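Local structure of rifamycin polyketide synthase (Amycolatopsis mediterranei, 4LN9) at residues Val76-Ala87 with Leu99-Val110; Asp128-Phe136 with Arg147-Pro155. The protein probably dehydrates a polyketide intermediate, as the dehydratase domain of the terminal module of the rifamycin synthase, a lyase with a double hotdog fold. One frame throughout, in Å; residues are numbered along the deposited sequence.

Interaction 1: Val76-Ala87 with Leu99-Val110; sequences VIVPGTGLVELA and LDELVIEAPLVV
V84, L83 and A87 pack helix 80-87 against L99, L102 and I104 of strand 99-104, the helix-on-sheet layer that defines a hotdog fold, here one half of a double hotdog. The axes of these two short segments approach to 10.0 Å, their N-to-C directions 140° apart. V84 splits its branches between two leucines: CG1, anti to the backbone N (chi1 169°), meets L99 CD2 at 3.9 Å, while CG2 faces L102 CD2. That same methyl of L102 also reaches A87 CB and the backbone of V84, lying against the helix surface. L83, one turn before A87, forks: CD1 touches I104 CD1 at 3.9 Å and CD2 touches L108 CD2 at 4.0 Å, so one leucine spans the end of the strand and the loop that follows. Outside the pair, W267 and L270 of strand 263-272 also touch V84, and V135 backs L83.

Ahead of the helix the two segments come together at a single bridge, I77 with V109. V78 N gives a nearly straight bond (169°) to L108 O, and V110 N bonds to V76 O. Two waters extend this pairing, one between V76 N and V110 O, the other between V78 O and L108 N. V78 and L108 lie alongside, pointing the same way. With its CG2 anti to the carbonyl carbon, V78 sets that methyl 3.6 Å from L108 CG; the same CG2 also touches V110 CG2, and V110 CB in turn receives V76 CG1 at 3.6 Å.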
ATOM      1  N   VAL A  76       6.386   3.350 -26.411  1.00 46.90           N
ATOM      2  CA  VAL A  76       6.564   4.158 -25.203  1.00 48.04           C
ATOM      3  C   VAL A  76       7.055   3.308 -24.032  1.00 51.41           C
ATOM      4  O   VAL A  76       6.410   2.330 -23.652  1.00 45.22           O
ATOM      5  CB  VAL A  76       5.268   4.888 -24.791  1.00 45.40           C
ATOM      6  CG1 VAL A  76       5.509   5.729 -23.544  1.00 43.07           C
ATOM      7  CG2 VAL A  76       4.758   5.754 -25.934  1.00 48.12           C
ATOM      8  N   ILE A  77       8.252   3.621 -23.538  1.00 45.82           N
ATOM      9  CA  ILE A  77       8.793   2.971 -22.343  1.00 45.99           C
ATOM     10  C   ILE A  77       9.299   4.020 -21.353  1.00 45.26           C
ATOM     11  O   ILE A  77       9.849   5.043 -21.761  1.00 37.43           O
ATOM     12  CB  ILE A  77       9.939   1.995 -22.699  1.00 47.98           C
ATOM     13  CG1 ILE A  77      11.222   2.759 -23.036  1.00 46.02           C
ATOM     14  CG2 ILE A  77       9.538   1.093 -23.858  1.00 45.55           C
ATOM     15  CD1 ILE A  77      12.380   1.865 -23.428  1.00 54.99           C
ATOM     16  N   VAL A  78       8.989   3.840 -20.068  1.00 39.44           N
ATOM     17  CA  VAL A  78       9.468   4.776 -19.051  1.00 41.30           C
ATOM     18  C   VAL A  78      10.993   4.758 -19.028  1.00 39.28           C
ATOM     19  O   VAL A  78      11.595   3.685 -19.089  1.00 39.16           O
ATOM     20  CB  VAL A  78       8.920   4.440 -17.645  1.00 39.11           C
ATOM     21  CG1 VAL A  78       9.571   5.324 -16.591  1.00 33.60           C
ATOM     22  CG2 VAL A  78       7.407   4.601 -17.616  1.00 37.98           C
ATOM     23  N   PRO A  79      11.613   5.934 -19.207  1.00 39.27           N
ATOM     24  CA  PRO A  79      13.071   5.951 -19.241  1.00 33.61           C
ATOM     25  C   PRO A  79      13.664   5.357 -17.965  1.00 30.71           C
ATOM     26  O   PRO A  79      13.066   5.469 -16.894  1.00 33.27           O
ATOM     27  CB  PRO A  79      13.405   7.444 -19.338  1.00 36.25           C
ATOM     28  CG  PRO A  79      12.204   8.143 -18.794  1.00 35.43           C
ATOM     29  CD  PRO A  79      11.037   7.291 -19.200  1.00 33.99           C
ATOM     30  N   GLY A  80      14.840   4.752 -18.082  1.00 35.72           N
ATOM     31  CA  GLY A  80      15.651   4.418 -16.916  1.00 35.74           C
ATOM     32  C   GLY A  80      15.677   5.510 -15.862  1.00 37.10           C
ATOM     33  O   GLY A  80      15.665   5.227 -14.664  1.00 30.01           O
ATOM     34  N   THR A  81      15.752   6.761 -16.305  1.00 34.23           N
ATOM     35  CA  THR A  81      15.842   7.896 -15.389  1.00 28.07           C
ATOM     36  C   THR A  81      14.543   8.128 -14.618  1.00 29.14           C
ATOM     37  O   THR A  81      14.554   8.682 -13.519  1.00 32.27           O
ATOM     38  CB  THR A  81      16.231   9.188 -16.131  1.00 31.57           C
ATOM     39  OG1 THR A  81      15.301   9.426 -17.197  1.00 33.18           O
ATOM     40  CG2 THR A  81      17.632   9.067 -16.711  1.00 30.52           C
ATOM     41  N   GLY A  82      13.421   7.738 -15.214  1.00 27.71           N
ATOM     42  CA  GLY A  82      12.139   7.800 -14.520  1.00 25.90           C
ATOM     43  C   GLY A  82      12.098   6.818 -13.367  1.00 25.90           C
ATOM     44  O   GLY A  82      11.590   7.125 -12.289  1.00 29.90           O
ATOM     45  N   LEU A  83      12.675   5.643 -13.588  1.00 28.97           N
ATOM     46  CA  LEU A  83      12.784   4.631 -12.545  1.00 30.70           C
ATOM     47  C   LEU A  83      13.717   5.088 -11.426  1.00 30.54           C
ATOM     48  O   LEU A  83      13.407   4.933 -10.244  1.00 27.29           O
ATOM     49  CB  LEU A  83      13.271   3.309 -13.142  1.00 26.71           C
ATOM     50  CG  LEU A  83      12.320   2.720 -14.185  1.00 32.80           C
ATOM     51  CD1 LEU A  83      12.783   1.340 -14.629  1.00 37.53           C
ATOM     52  CD2 LEU A  83      10.902   2.665 -13.632  1.00 40.13           C
ATOM     53  N   VAL A  84      14.825   5.715 -11.809  1.00 25.73           N
ATOM     54  CA  VAL A  84      15.743   6.329 -10.852  1.00 31.37           C
ATOM     55  C   VAL A  84      15.039   7.361  -9.972  1.00 27.23           C
ATOM     56  O   VAL A  84      15.202   7.361  -8.751  1.00 26.90           O
ATOM     57  CB  VAL A  84      16.942   6.993 -11.561  1.00 29.29           C
ATOM     58  CG1 VAL A  84      17.734   7.851 -10.585  1.00 30.20           C
ATOM     59  CG2 VAL A  84      17.834   5.936 -12.194  1.00 29.42           C
ATOM     60  N   GLU A  85      14.225   8.213 -10.592  1.00 27.27           N
ATOM     61  CA  GLU A  85      13.495   9.246  -9.857  1.00 28.28           C
ATOM     62  C   GLU A  85      12.500   8.631  -8.875  1.00 25.38           C
ATOM     63  O   GLU A  85      12.357   9.099  -7.745  1.00 27.90           O
ATOM     64  CB  GLU A  85      12.780  10.206 -10.819  1.00 29.76           C
ATOM     65  CG  GLU A  85      11.612  10.976 -10.202  1.00 33.64           C
ATOM     66  CD  GLU A  85      12.050  12.160  -9.351  1.00 32.81           C
ATOM     67  OE1 GLU A  85      13.261  12.469  -9.332  1.00 35.15           O
ATOM     68  OE2 GLU A  85      11.184  12.776  -8.692  1.00 34.75           O
ATOM     69  N   LEU A  86      11.794   7.599  -9.322  1.00 28.22           N
ATOM     70  CA  LEU A  86      10.872   6.879  -8.454  1.00 27.57           C
ATOM     71  C   LEU A  86      11.608   6.304  -7.249  1.00 22.97           C
ATOM     72  O   LEU A  86      11.136   6.403  -6.117  1.00 24.77           O
ATOM     73  CB  LEU A  86      10.173   5.764  -9.230  1.00 28.22           C
ATOM     74  CG  LEU A  86       9.349   6.236 -10.429  1.00 31.78           C
ATOM     75  CD1 LEU A  86       8.683   5.061 -11.129  1.00 31.52           C
ATOM     76  CD2 LEU A  86       8.318   7.269  -9.999  1.00 34.72           C
ATOM     77  N   ALA A  87      12.749   5.673  -7.509  1.00 27.81           N
ATOM     78  CA  ALA A  87      13.519   5.014  -6.461  1.00 27.98           C
ATOM     79  C   ALA A  87      14.001   6.033  -5.440  1.00 31.63           C
ATOM     80  O   ALA A  87      13.858   5.833  -4.235  1.00 28.41           O
ATOM     81  CB  ALA A  87      14.700   4.263  -7.059  1.00 27.62           C
ATOM     82  N   LEU A  99      20.984   6.543  -3.799  1.00 25.54           N
ATOM     83  CA  LEU A  99      20.811   5.353  -4.625  1.00 30.02           C
ATOM     84  C   LEU A  99      22.131   4.604  -4.790  1.00 32.52           C
ATOM     85  O   LEU A  99      22.925   4.899  -5.684  1.00 32.99           O
ATOM     86  CB  LEU A  99      20.202   5.712  -5.988  1.00 27.23           C
ATOM     87  CG  LEU A  99      19.724   4.552  -6.873  1.00 26.35           C
ATOM     88  CD1 LEU A  99      18.815   3.610  -6.097  1.00 27.39           C
ATOM     89  CD2 LEU A  99      19.024   5.072  -8.120  1.00 25.93           C
ATOM     90  N   ASP A 100      22.381   3.680  -3.864  1.00 34.16           N
ATOM     91  CA  ASP A 100      23.617   2.899  -3.827  1.00 36.60           C
ATOM     92  C   ASP A 100      23.745   2.093  -5.115  1.00 30.44           C
ATOM     93  O   ASP A 100      24.775   2.131  -5.788  1.00 28.89           O
ATOM     94  CB  ASP A 100      23.579   1.952  -2.619  1.00 35.38           C
ATOM     95  CG  ASP A 100      24.959   1.480  -2.188  1.00 49.61           C
ATOM     96  OD1 ASP A 100      25.965   1.924  -2.784  1.00 53.00           O
ATOM     97  OD2 ASP A 100      25.035   0.666  -1.240  1.00 52.20           O
ATOM     98  N   GLU A 101      22.646   1.454  -5.506  1.00 29.60           N
ATOM     99  CA  GLU A 101      22.626   0.614  -6.698  1.00 27.64           C
ATOM    100  C   GLU A 101      21.199   0.458  -7.224  1.00 30.86           C
ATOM    101  O   GLU A 101      20.243   0.412  -6.449  1.00 28.53           O
ATOM    102  CB  GLU A 101      23.233  -0.756  -6.384  1.00 40.46           C
ATOM    103  CG  GLU A 101      23.339  -1.691  -7.579  1.00 42.51           C
ATOM    104  CD  GLU A 101      24.146  -2.938  -7.269  1.00 62.52           C
ATOM    105  OE1 GLU A 101      24.432  -3.184  -6.077  1.00 59.74           O
ATOM    106  OE2 GLU A 101      24.522  -3.656  -8.220  1.00 65.76           O
ATOM    107  N   LEU A 102      21.054   0.499  -8.545  1.00 30.93           N
ATOM    108  CA  LEU A 102      19.792   0.135  -9.181  1.00 31.55           C
ATOM    109  C   LEU A 102      20.049  -0.609 -10.482  1.00 34.45           C
ATOM    110  O   LEU A 102      20.802  -0.140 -11.336  1.00 33.88           O
ATOM    111  CB  LEU A 102      18.935   1.377  -9.441  1.00 30.24           C
ATOM    112  CG  LEU A 102      17.468   1.121  -9.803  1.00 33.69           C
ATOM    113  CD1 LEU A 102      16.722   0.513  -8.626  1.00 31.94           C
ATOM    114  CD2 LEU A 102      16.789   2.401 -10.270  1.00 33.16           C
ATOM    115  N   VAL A 103      19.516  -1.822 -10.580  1.00 31.62           N
ATOM    116  CA  VAL A 103      19.640  -2.600 -11.805  1.00 34.00           C
ATOM    117  C   VAL A 103      18.324  -2.611 -12.572  1.00 33.87           C
ATOM    118  O   VAL A 103      17.268  -2.881 -11.999  1.00 36.62           O
ATOM    119  CB  VAL A 103      20.080  -4.048 -11.516  1.00 32.95           C
ATOM    120  CG1 VAL A 103      20.072  -4.870 -12.796  1.00 37.43           C
ATOM    121  CG2 VAL A 103      21.459  -4.063 -10.873  1.00 37.82           C
ATOM    122  N   ILE A 104      18.373  -2.201 -13.836  1.00 35.97           N
ATOM    123  CA  ILE A 104      17.179  -2.205 -14.674  1.00 37.53           C
ATOM    124  C   ILE A 104      16.998  -3.560 -15.352  1.00 39.17           C
ATOM    125  O   ILE A 104      17.903  -4.051 -16.026  1.00 42.79           O
ATOM    126  CB  ILE A 104      17.224  -1.097 -15.746  1.00 38.47           C
ATOM    127  CG1 ILE A 104      17.671   0.229 -15.125  1.00 45.44           C
ATOM    128  CG2 ILE A 104      15.862  -0.941 -16.407  1.00 36.71           C
ATOM    129  CD1 ILE A 104      16.619   0.882 -14.255  1.00 37.22           C
ATOM    130  N   GLU A 105      15.857  -4.193 -15.105  1.00 49.10           N
ATOM    131  CA  GLU A 105      15.658  -5.587 -15.482  1.00 44.01           C
ATOM    132  C   GLU A 105      14.932  -5.693 -16.818  1.00 51.44           C
ATOM    133  O   GLU A 105      15.183  -6.612 -17.599  1.00 59.26           O
ATOM    134  CB  GLU A 105      14.852  -6.312 -14.408  1.00 47.19           C
ATOM    135  CG  GLU A 105      15.461  -6.234 -13.022  1.00 51.56           C
ATOM    136  CD  GLU A 105      15.088  -7.428 -12.170  1.00 58.05           C
ATOM    137  OE1 GLU A 105      15.869  -7.770 -11.257  1.00 65.77           O
ATOM    138  OE2 GLU A 105      14.126  -8.137 -12.540  1.00 61.58           O
ATOM    139  N   ALA A 106      13.884  -4.887 -16.962  1.00 45.18           N
ATOM    140  CA  ALA A 106      12.908  -5.057 -18.030  1.00 51.17           C
ATOM    141  C   ALA A 106      12.167  -3.742 -18.244  1.00 46.21           C
ATOM    142  O   ALA A 106      11.790  -3.077 -17.280  1.00 43.23           O
ATOM    143  CB  ALA A 106      11.925  -6.168 -17.677  1.00 49.16           C
ATOM    144  N   PRO A 107      11.964  -3.356 -19.513  1.00 46.37           N
ATOM    145  CA  PRO A 107      11.340  -2.075 -19.844  1.00 46.52           C
ATOM    146  C   PRO A 107       9.941  -1.927 -19.244  1.00 47.35           C
ATOM    147  O   PRO A 107       9.142  -2.862 -19.294  1.00 40.44           O
ATOM    148  CB  PRO A 107      11.258  -2.115 -21.370  1.00 48.38           C
ATOM    149  CG  PRO A 107      12.393  -2.992 -21.776  1.00 50.58           C
ATOM    150  CD  PRO A 107      12.477  -4.048 -20.709  1.00 46.95           C
ATOM    151  N   LEU A 108       9.674  -0.771 -18.643  1.00 43.23           N
ATOM    152  CA  LEU A 108       8.331  -0.433 -18.179  1.00 40.80           C
ATOM    153  C   LEU A 108       7.512   0.177 -19.314  1.00 48.83           C
ATOM    154  O   LEU A 108       7.538   1.390 -19.529  1.00 44.65           O
ATOM    155  CB  LEU A 108       8.409   0.527 -16.982  1.00 39.52           C
ATOM    156  CG  LEU A 108       7.134   1.182 -16.431  1.00 41.86           C
ATOM    157  CD1 LEU A 108       5.919   0.270 -16.588  1.00 43.74           C
ATOM    158  CD2 LEU A 108       7.326   1.580 -14.974  1.00 41.09           C
ATOM    159  N   VAL A 109       6.911  -0.689 -20.125  1.00 43.72           N
ATOM    160  CA  VAL A 109       6.153  -0.252 -21.292  1.00 48.97           C
ATOM    161  C   VAL A 109       4.877   0.464 -20.869  1.00 45.39           C
ATOM    162  O   VAL A 109       4.134  -0.027 -20.020  1.00 46.61           O
ATOM    163  CB  VAL A 109       5.774  -1.444 -22.190  1.00 45.13           C
ATOM    164  CG1 VAL A 109       4.833  -0.994 -23.297  1.00 44.08           C
ATOM    165  CG2 VAL A 109       7.023  -2.089 -22.769  1.00 42.19           C
ATOM    166  N   VAL A 110       4.656   1.655 -21.418  1.00 43.09           N
ATOM    167  CA  VAL A 110       3.365   2.320 -21.271  1.00 45.79           C
ATOM    168  C   VAL A 110       2.498   2.019 -22.486  1.00 54.83           C
ATOM    169  O   VAL A 110       2.943   2.181 -23.623  1.00 50.21           O
ATOM    170  CB  VAL A 110       3.524   3.848 -21.129  1.00 46.53           C
ATOM    171  CG1 VAL A 110       2.185   4.491 -20.799  1.00 48.08           C
ATOM    172  CG2 VAL A 110       4.556   4.178 -20.062  1.00 51.86           C
TER
HETATM  173  O   HOH W   1       3.304   2.409 -26.213  1.00 53.88           O
HETATM  174  O   HOH W   2      11.726   0.979 -18.407  1.00 42.66           O

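Interaction 2: Asp128-Phe136 with Arg147-Pro155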
ATOM      1  N   ASP A 128      22.654  -1.499   8.893  1.00 43.77           N
ATOM      2  CA  ASP A 128      23.318  -0.308   8.363  1.00 43.41           C
ATOM      3  C   ASP A 128      22.317   0.757   7.916  1.00 46.81           C
ATOM      4  O   ASP A 128      22.691   1.899   7.648  1.00 40.37           O
ATOM      5  CB  ASP A 128      24.250  -0.680   7.205  1.00 46.38           C
ATOM      6  CG  ASP A 128      23.518  -1.351   6.058  1.00 50.31           C
ATOM      7  OD1 ASP A 128      22.275  -1.235   5.995  1.00 54.54           O
ATOM      8  OD2 ASP A 128      24.186  -1.978   5.208  1.00 50.26           O
ATOM      9  N   GLY A 129      21.044   0.379   7.845  1.00 40.30           N
ATOM     10  CA  GLY A 129      19.979   1.326   7.523  1.00 36.72           C
ATOM     11  C   GLY A 129      19.622   1.334   6.048  1.00 34.80           C
ATOM     12  O   GLY A 129      18.739   2.075   5.614  1.00 35.80           O
ATOM     13  N   SER A 130      20.318   0.507   5.275  1.00 35.52           N
ATOM     14  CA  SER A 130      20.019   0.355   3.856  1.00 35.25           C
ATOM     15  C   SER A 130      18.691  -0.366   3.646  1.00 39.48           C
ATOM     16  O   SER A 130      18.295  -1.207   4.454  1.00 31.89           O
ATOM     17  CB  SER A 130      21.148  -0.403   3.156  1.00 38.77           C
ATOM     18  OG  SER A 130      21.251  -1.729   3.648  1.00 50.06           O
ATOM     19  N   ARG A 131      17.973   0.016   2.593  1.00 31.97           N
ATOM     20  CA  ARG A 131      16.710  -0.629   2.250  1.00 32.60           C
ATOM     21  C   ARG A 131      16.743  -1.115   0.805  1.00 34.26           C
ATOM     22  O   ARG A 131      17.276  -0.433  -0.069  1.00 32.02           O
ATOM     23  CB  ARG A 131      15.546   0.346   2.432  1.00 28.13           C
ATOM     24  CG  ARG A 131      15.443   0.973   3.814  1.00 28.98           C
ATOM     25  CD  ARG A 131      14.319   2.002   3.835  1.00 30.57           C
ATOM     26  NE  ARG A 131      14.081   2.546   5.171  1.00 30.71           N
ATOM     27  CZ  ARG A 131      13.051   2.204   5.940  1.00 36.86           C
ATOM     28  NH1 ARG A 131      12.226   1.240   5.554  1.00 38.96           N
ATOM     29  NH2 ARG A 131      12.877   2.788   7.117  1.00 37.48           N
ATOM     30  N   THR A 132      16.138  -2.268   0.545  1.00 30.93           N
ATOM     31  CA  THR A 132      15.904  -2.688  -0.830  1.00 30.66           C
ATOM     32  C   THR A 132      14.812  -1.838  -1.463  1.00 28.27           C
ATOM     33  O   THR A 132      13.903  -1.366  -0.779  1.00 31.29           O
ATOM     34  CB  THR A 132      15.486  -4.164  -0.911  1.00 33.34           C
ATOM     35  OG1 THR A 132      14.331  -4.374  -0.090  1.00 34.87           O
ATOM     36  CG2 THR A 132      16.615  -5.065  -0.437  1.00 32.22           C
ATOM     37  N   VAL A 133      14.923  -1.624  -2.768  1.00 28.52           N
ATOM     38  CA  VAL A 133      13.850  -0.998  -3.527  1.00 27.66           C
ATOM     39  C   VAL A 133      13.592  -1.796  -4.804  1.00 26.51           C
ATOM     40  O   VAL A 133      14.518  -2.378  -5.372  1.00 28.63           O
ATOM     41  CB  VAL A 133      14.179   0.472  -3.867  1.00 29.67           C
ATOM     42  CG1 VAL A 133      15.467   0.563  -4.671  1.00 29.45           C
ATOM     43  CG2 VAL A 133      13.025   1.121  -4.615  1.00 27.31           C
ATOM     44  N   ASP A 134      12.314  -2.060  -5.075  1.00 25.93           N
ATOM     45  CA  ASP A 134      11.927  -2.768  -6.292  1.00 29.05           C
ATOM     46  C   ASP A 134      10.823  -1.990  -6.995  1.00 23.82           C
ATOM     47  O   ASP A 134       9.981  -1.377  -6.341  1.00 28.13           O
ATOM     48  CB  ASP A 134      11.433  -4.179  -5.957  1.00 32.70           C
ATOM     49  CG  ASP A 134      12.544  -5.087  -5.461  1.00 37.96           C
ATOM     50  OD1 ASP A 134      13.249  -5.683  -6.303  1.00 37.03           O
ATOM     51  OD2 ASP A 134      12.640  -5.288  -4.230  1.00 46.32           O
ATOM     52  N   VAL A 135      10.849  -1.979  -8.323  1.00 29.59           N
ATOM     53  CA  VAL A 135       9.781  -1.347  -9.091  1.00 29.94           C
ATOM     54  C   VAL A 135       9.014  -2.375  -9.917  1.00 25.74           C
ATOM     55  O   VAL A 135       9.611  -3.165 -10.646  1.00 30.57           O
ATOM     56  CB  VAL A 135      10.323  -0.237 -10.014  1.00 29.45           C
ATOM     57  CG1 VAL A 135       9.201   0.344 -10.861  1.00 26.92           C
ATOM     58  CG2 VAL A 135      10.994   0.854  -9.192  1.00 28.40           C
ATOM     59  N   PHE A 136       7.702  -2.437  -9.702  1.00 30.03           N
ATOM     60  CA  PHE A 136       6.853  -3.415 -10.381  1.00 33.55           C
ATOM     61  C   PHE A 136       5.811  -2.712 -11.241  1.00 30.44           C
ATOM     62  O   PHE A 136       5.321  -1.642 -10.873  1.00 34.59           O
ATOM     63  CB  PHE A 136       6.140  -4.313  -9.369  1.00 29.90           C
ATOM     64  CG  PHE A 136       7.068  -5.051  -8.449  1.00 29.35           C
ATOM     65  CD1 PHE A 136       7.666  -6.235  -8.851  1.00 31.36           C
ATOM     66  CD2 PHE A 136       7.217  -4.647  -7.133  1.00 28.54           C
ATOM     67  CE1 PHE A 136       8.501  -6.930  -7.995  1.00 36.03           C
ATOM     68  CE2 PHE A 136       8.020  -5.357  -6.259  1.00 29.48           C
ATOM     69  CZ  PHE A 136       8.683  -6.488  -6.699  1.00 33.22           C
ATOM     70  N   ARG A 147       8.668  -7.254 -12.751  1.00 35.18           N
ATOM     71  CA  ARG A 147       9.672  -6.420 -12.090  1.00 34.88           C
ATOM     72  C   ARG A 147      10.542  -5.682 -13.094  1.00 36.68           C
ATOM     73  O   ARG A 147      11.013  -6.264 -14.070  1.00 39.54           O
ATOM     74  CB  ARG A 147      10.541  -7.225 -11.122  1.00 38.29           C
ATOM     75  CG  ARG A 147      11.341  -6.337 -10.180  1.00 37.70           C
ATOM     76  CD  ARG A 147      11.993  -7.132  -9.061  1.00 37.26           C
ATOM     77  NE  ARG A 147      13.161  -7.862  -9.539  1.00 44.28           N
ATOM     78  CZ  ARG A 147      13.958  -8.582  -8.759  1.00 51.64           C
ATOM     79  NH1 ARG A 147      13.734  -8.641  -7.454  1.00 51.03           N
ATOM     80  NH2 ARG A 147      14.989  -9.234  -9.281  1.00 47.69           N
ATOM     81  N   HIS A 148      10.790  -4.403 -12.828  1.00 36.19           N
ATOM     82  CA  HIS A 148      11.488  -3.566 -13.796  1.00 37.75           C
ATOM     83  C   HIS A 148      12.837  -3.150 -13.311  1.00 39.83           C
ATOM     84  O   HIS A 148      13.712  -2.797 -14.102  1.00 43.53           O
ATOM     85  CB  HIS A 148      10.660  -2.343 -14.127  1.00 35.59           C
ATOM     86  CG  HIS A 148       9.356  -2.668 -14.797  1.00 38.76           C
ATOM     87  ND1 HIS A 148       9.297  -3.177 -16.040  1.00 37.79           N
ATOM     88  CD2 HIS A 148       8.060  -2.723 -14.289  1.00 35.56           C
ATOM     89  CE1 HIS A 148       8.018  -3.457 -16.347  1.00 39.62           C
ATOM     90  NE2 HIS A 148       7.260  -3.165 -15.279  1.00 36.37           N
ATOM     91  N   ALA A 149      12.978  -3.066 -11.996  1.00 34.66           N
ATOM     92  CA  ALA A 149      14.229  -2.636 -11.407  1.00 31.85           C
ATOM     93  C   ALA A 149      14.299  -3.090  -9.963  1.00 32.67           C
ATOM     94  O   ALA A 149      13.284  -3.152  -9.268  1.00 32.40           O
ATOM     95  CB  ALA A 149      14.364  -1.123 -11.496  1.00 34.28           C
ATOM     96  N   THR A 150      15.511  -3.363  -9.504  1.00 28.06           N
ATOM     97  CA  THR A 150      15.731  -3.755  -8.125  1.00 33.84           C
ATOM     98  C   THR A 150      17.045  -3.144  -7.657  1.00 29.61           C
ATOM     99  O   THR A 150      17.978  -2.998  -8.448  1.00 29.47           O
ATOM    100  CB  THR A 150      15.787  -5.291  -7.989  1.00 34.71           C
ATOM    101  OG1 THR A 150      15.923  -5.651  -6.610  1.00 39.09           O
ATOM    102  CG2 THR A 150      16.956  -5.860  -8.780  1.00 36.72           C
ATOM    103  N   GLY A 151      17.054  -2.613  -6.440  1.00 30.50           N
ATOM    104  CA  GLY A 151      18.226  -1.896  -5.958  1.00 31.27           C
ATOM    105  C   GLY A 151      18.280  -1.678  -4.461  1.00 35.70           C
ATOM    106  O   GLY A 151      17.605  -2.362  -3.690  1.00 33.25           O
ATOM    107  N   VAL A 152      19.125  -0.735  -4.058  1.00 26.42           N
ATOM    108  CA  VAL A 152      19.414  -0.483  -2.654  1.00 27.32           C
ATOM    109  C   VAL A 152      19.538   1.020  -2.417  1.00 26.06           C
ATOM    110  O   VAL A 152      20.235   1.714  -3.160  1.00 30.90           O
ATOM    111  CB  VAL A 152      20.734  -1.156  -2.235  1.00 33.88           C
ATOM    112  CG1 VAL A 152      21.066  -0.823  -0.788  1.00 32.18           C
ATOM    113  CG2 VAL A 152      20.651  -2.661  -2.438  1.00 34.25           C
ATOM    114  N   LEU A 153      18.766   1.531  -1.463  1.00 26.78           N
ATOM    115  CA  LEU A 153      18.916   2.907  -1.006  1.00 29.75           C
ATOM    116  C   LEU A 153      19.553   2.960   0.374  1.00 33.77           C
ATOM    117  O   LEU A 153      19.331   2.080   1.202  1.00 27.30           O
ATOM    118  CB  LEU A 153      17.561   3.610  -0.989  1.00 24.23           C
ATOM    119  CG  LEU A 153      16.939   3.696  -2.383  1.00 27.00           C
ATOM    120  CD1 LEU A 153      15.422   3.680  -2.293  1.00 28.81           C
ATOM    121  CD2 LEU A 153      17.431   4.941  -3.106  1.00 27.61           C
ATOM    122  N   VAL A 154      20.425   3.943   0.579  1.00 29.48           N
ATOM    123  CA  VAL A 154      21.165   4.055   1.831  1.00 30.13           C
ATOM    124  C   VAL A 154      21.048   5.472   2.380  1.00 32.14           C
ATOM    125  O   VAL A 154      20.754   6.406   1.635  1.00 29.65           O
ATOM    126  CB  VAL A 154      22.654   3.696   1.644  1.00 36.61           C
ATOM    127  CG1 VAL A 154      22.796   2.281   1.107  1.00 31.57           C
ATOM    128  CG2 VAL A 154      23.334   4.696   0.720  1.00 33.29           C
ATOM    129  N   PRO A 155      21.235   5.630   3.698  1.00 31.48           N
ATOM    130  CA  PRO A 155      21.175   6.971   4.269  1.00 33.11           C
ATOM    131  C   PRO A 155      22.373   7.797   3.818  1.00 31.34           C
ATOM    132  O   PRO A 155      23.345   7.243   3.304  1.00 33.14           O
ATOM    133  CB  PRO A 155      21.243   6.717   5.784  1.00 33.72           C
ATOM    134  CG  PRO A 155      20.982   5.255   5.966  1.00 37.17           C
ATOM    135  CD  PRO A 155      21.500   4.605   4.718  1.00 36.01           C
TER
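The F136 ring and the R147 guanidinium are turned 31° from each other, and the aliphatic stem of R147 lies against the ring, R147 CG 3.6 Å from F136 CE1, neither face-on nor edge-on. The guanidinium has T150 CB over the centre of one face, 3.8 Å above its plane, while D134 OD1 approaches it obliquely. At the H148 ring, the carbonyl carbon of F136 sits at the edge beside CD2, and V135 O comes in obliquely. NE2 and ND1 of this histidine are engaged by S137 OG and A106 O.

These groups sit on an antiparallel beta hairpin of the hotdog sheet, with R131-L153, V133-G151 and V135-A149 as hydrogen-bonded pairs and a beta bulge between V135 and F136. On the helix-facing side, V133 CB packs on L153 CD1 at 3.8 Å. An Asx turn precedes the first strand, D128 OD1 accepting both S130 N and S130 OG.

On the other side, T150 OG1, anti to its own backbone N (chi1 -176°), donates to D134 OD1 at 2.7 Å from above the carboxylate plane. R147 bends at chi3 (76°) to bring NH1 within 3.2 Å of the same OD1, a weak bond in a salt bridge. R147 NH2 pairs with E105. With T150 donating and R147 nearby, D134 is probably ionised; the bond from its OD2 to Q49 of the second subunit carries this polar cluster to the subunit interface.

Overall arrangement
Along the chain the contacts come in series: interaction 1 closes before interaction 2 opens, and their centres lie about 12 Å apart. They meet in the same sheet, where strand 98-104 is the neighbour of strand 146-154, itself paired with strand 131-139. Interaction 1 sets helix 80-93 on this sheet near the centre of the chain; interaction 2 joins two of its strands farther out, about 15 Å from that centre. E105 links them directly, its N 2.7 Å from H148 O in a probable hydrogen bond, and A87 O packs on L153 CD1. Together they illustrate how a hotdog domain is built, hairpin pairing forming the sheet and a helix filling its concave side.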